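Local atomic coordinates of DUF357 domain-containing protein (PDB entry 2OO2), a protein that is of unknown function but belongs to the DUF357 family and folds as a small bundle of three helices. Residues Lys13-Ile18 with Ser40-Phe45. Numbering follows the deposited sequence.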
loop_
_atom_site.group_PDB
_atom_site.type_symbol
_atom_site.label_atom_id
_atom_site.label_comp_id
_atom_site.label_asym_id
_atom_site.label_seq_id
_atom_site.Cartn_x
_atom_site.Cartn_y
_atom_site.Cartn_z
ATOM N N LYS A 13 -9.809 -6.951 8.712
ATOM C CA LYS A 13 -10.449 -7.726 7.675
ATOM C C LYS A 13 -9.270 -8.167 6.762
ATOM O O LYS A 13 -9.077 -9.344 6.481
ATOM C CB LYS A 13 -11.316 -6.803 6.840
ATOM C CG LYS A 13 -11.974 -7.443 5.603
ATOM C CD LYS A 13 -12.438 -6.450 4.568
ATOM C CE LYS A 13 -13.633 -5.644 5.084
ATOM N NZ LYS A 13 -14.221 -4.597 4.123
ATOM N N TRP A 14 -8.458 -7.200 6.432
ATOM C CA TRP A 14 -7.374 -7.435 5.422
ATOM C C TRP A 14 -6.211 -8.180 6.041
ATOM O O TRP A 14 -5.382 -8.906 5.341
ATOM C CB TRP A 14 -7.023 -6.084 4.901
ATOM C CG TRP A 14 -7.999 -5.623 3.877
ATOM C CD1 TRP A 14 -8.776 -4.505 3.918
ATOM C CD2 TRP A 14 -8.287 -6.264 2.636
ATOM N NE1 TRP A 14 -9.556 -4.416 2.799
ATOM C CE2 TRP A 14 -9.236 -5.481 1.972
ATOM C CE3 TRP A 14 -7.806 -7.455 2.009
ATOM C CZ2 TRP A 14 -9.766 -5.847 0.736
ATOM C CZ3 TRP A 14 -8.323 -7.810 0.779
ATOM C CH2 TRP A 14 -9.277 -7.019 0.140
ATOM N N LEU A 15 -6.046 -7.995 7.329
ATOM C CA LEU A 15 -5.061 -8.700 8.081
ATOM C C LEU A 15 -5.445 -10.149 8.290
ATOM O O LEU A 15 -4.632 -11.022 8.088
ATOM C CB LEU A 15 -4.743 -7.999 9.391
ATOM C CG LEU A 15 -3.617 -8.359 10.305
ATOM C CD1 LEU A 15 -2.231 -8.253 9.692
ATOM C CD2 LEU A 15 -3.693 -7.340 11.446
ATOM N N GLU A 16 -6.688 -10.439 8.660
ATOM C CA GLU A 16 -7.081 -11.836 8.760
ATOM C C GLU A 16 -7.000 -12.544 7.366
ATOM O O GLU A 16 -6.637 -13.698 7.301
ATOM C CB GLU A 16 -8.457 -11.948 9.311
ATOM C CG GLU A 16 -8.559 -11.319 10.681
ATOM C CD GLU A 16 -10.038 -11.215 11.159
ATOM O OE1 GLU A 16 -10.999 -11.417 10.350
ATOM O OE2 GLU A 16 -10.208 -10.923 12.366
ATOM N N ARG A 17 -7.271 -11.832 6.290
ATOM C CA ARG A 17 -7.245 -12.421 4.954
ATOM C C ARG A 17 -5.780 -12.746 4.615
ATOM O O ARG A 17 -5.512 -13.850 4.133
ATOM C CB ARG A 17 -7.883 -11.482 3.911
ATOM C CG ARG A 17 -9.467 -11.472 3.964
ATOM C CD ARG A 17 -9.990 -10.326 3.181
ATOM N NE ARG A 17 -11.464 -10.270 3.255
ATOM C CZ ARG A 17 -12.176 -9.365 2.582
ATOM N NH1 ARG A 17 -11.568 -8.458 1.821
ATOM N NH2 ARG A 17 -13.489 -9.345 2.699
ATOM N N ILE A 18 -4.846 -11.830 4.892
ATOM C CA ILE A 18 -3.445 -12.028 4.400
ATOM C C ILE A 18 -2.693 -13.092 5.214
ATOM O O ILE A 18 -1.815 -13.838 4.706
ATOM C CB ILE A 18 -2.700 -10.669 4.327
ATOM C CG1 ILE A 18 -1.523 -10.788 3.362
ATOM C CG2 ILE A 18 -2.286 -10.095 5.738
ATOM C CD1 ILE A 18 -0.801 -9.413 3.085
ATOM N N SER A 40 3.746 -8.570 10.429
ATOM C CA SER A 40 4.172 -8.408 11.861
ATOM C C SER A 40 3.913 -6.972 12.371
ATOM O O SER A 40 3.282 -6.749 13.481
ATOM C CB SER A 40 5.651 -8.740 12.068
ATOM O OG SER A 40 5.987 -8.695 13.456
ATOM N N ASP A 41 4.397 -5.986 11.593
ATOM C CA ASP A 41 4.252 -4.568 11.923
ATOM C C ASP A 41 2.769 -4.192 11.981
ATOM O O ASP A 41 2.298 -3.536 13.029
ATOM C CB ASP A 41 4.972 -3.732 10.846
ATOM C CG ASP A 41 6.438 -3.477 11.154
ATOM O OD1 ASP A 41 7.067 -4.094 12.041
ATOM O OD2 ASP A 41 6.929 -2.537 10.493
ATOM N N SER A 42 1.959 -4.547 10.952
ATOM C CA SER A 42 0.468 -4.197 11.097
ATOM C C SER A 42 -0.142 -4.720 12.398
ATOM O O SER A 42 -0.930 -3.940 13.146
ATOM C CB SER A 42 -0.240 -4.771 9.866
ATOM O OG SER A 42 -1.648 -4.635 9.893
ATOM N N ARG A 43 0.124 -6.016 12.686
ATOM C CA ARG A 43 -0.331 -6.720 13.954
ATOM C C ARG A 43 0.072 -5.913 15.176
ATOM O O ARG A 43 -0.793 -5.615 16.060
ATOM C CB ARG A 43 0.233 -8.171 14.040
ATOM C CG ARG A 43 -0.631 -9.153 13.233
ATOM C CD ARG A 43 -0.562 -10.627 13.746
ATOM N NE ARG A 43 0.826 -11.103 13.676
ATOM C CZ ARG A 43 1.305 -12.028 12.838
ATOM N NH1 ARG A 43 0.508 -12.681 11.974
ATOM N NH2 ARG A 43 2.615 -12.301 12.875
ATOM N N TYR A 44 1.345 -5.506 15.200
ATOM C CA TYR A 44 1.913 -4.768 16.357
ATOM C C TYR A 44 1.260 -3.412 16.559
ATOM O O TYR A 44 0.812 -3.108 17.706
ATOM C CB TYR A 44 3.402 -4.559 16.209
ATOM C CG TYR A 44 4.029 -3.664 17.283
ATOM C CD1 TYR A 44 4.055 -4.057 18.681
ATOM C CD2 TYR A 44 4.581 -2.452 16.938
ATOM C CE1 TYR A 44 4.687 -3.217 19.641
ATOM C CE2 TYR A 44 5.201 -1.597 17.898
ATOM C CZ TYR A 44 5.168 -2.001 19.259
ATOM O OH TYR A 44 5.806 -1.194 20.113
ATOM N N PHE A 45 1.213 -2.591 15.503
ATOM C CA PHE A 45 0.477 -1.326 15.594
ATOM C C PHE A 45 -1.011 -1.464 15.860
ATOM O O PHE A 45 -1.598 -0.598 16.596
ATOM C CB PHE A 45 0.736 -0.438 14.352
ATOM C CG PHE A 45 2.216 -0.070 14.164
ATOM C CD1 PHE A 45 2.917 0.619 15.152
ATOM C CD2 PHE A 45 2.905 -0.450 13.000
ATOM C CE1 PHE A 45 4.258 0.931 15.055
ATOM C CE2 PHE A 45 4.283 -0.120 12.882
ATOM C CZ PHE A 45 4.959 0.556 13.875
#
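L15 packs its branched end against S42 and the start of the R43 side chain, a small van der Waals contact between helix 3-21 and helix 29-47. The two segments approach closely at L15 and S42, whose CA atoms are 7.7 Å apart, a short serine facing the leucine. The 128 Å² buried reflects one leucine set against S42 and the root of R43. With CG of L15 anti to the backbone N (chi1 -170°), both methyls reach the facing helix. CD1 and CD2 of L15 each lie 3.7 Å from OG of S42. Both are also 4.0 Å from CG of R43. The two longer side chains meet nearly at a right angle, R43 offering aliphatic carbon while its NH1 forms a salt bridge with E19 OE2. The buried hydroxyl of S42, beside the leucine methyls, is satisfied by a hydrogen bond to the backbone O of A54. That bond ties it to helix 51-70, the third member of an up-down-up helical bundle; I18, one turn beyond L15, packs on A61 and W62 there. L15 also touches I39 and L46, so an alanine in its place would probably open a gap between the first two helices and leave these side chains short of packing.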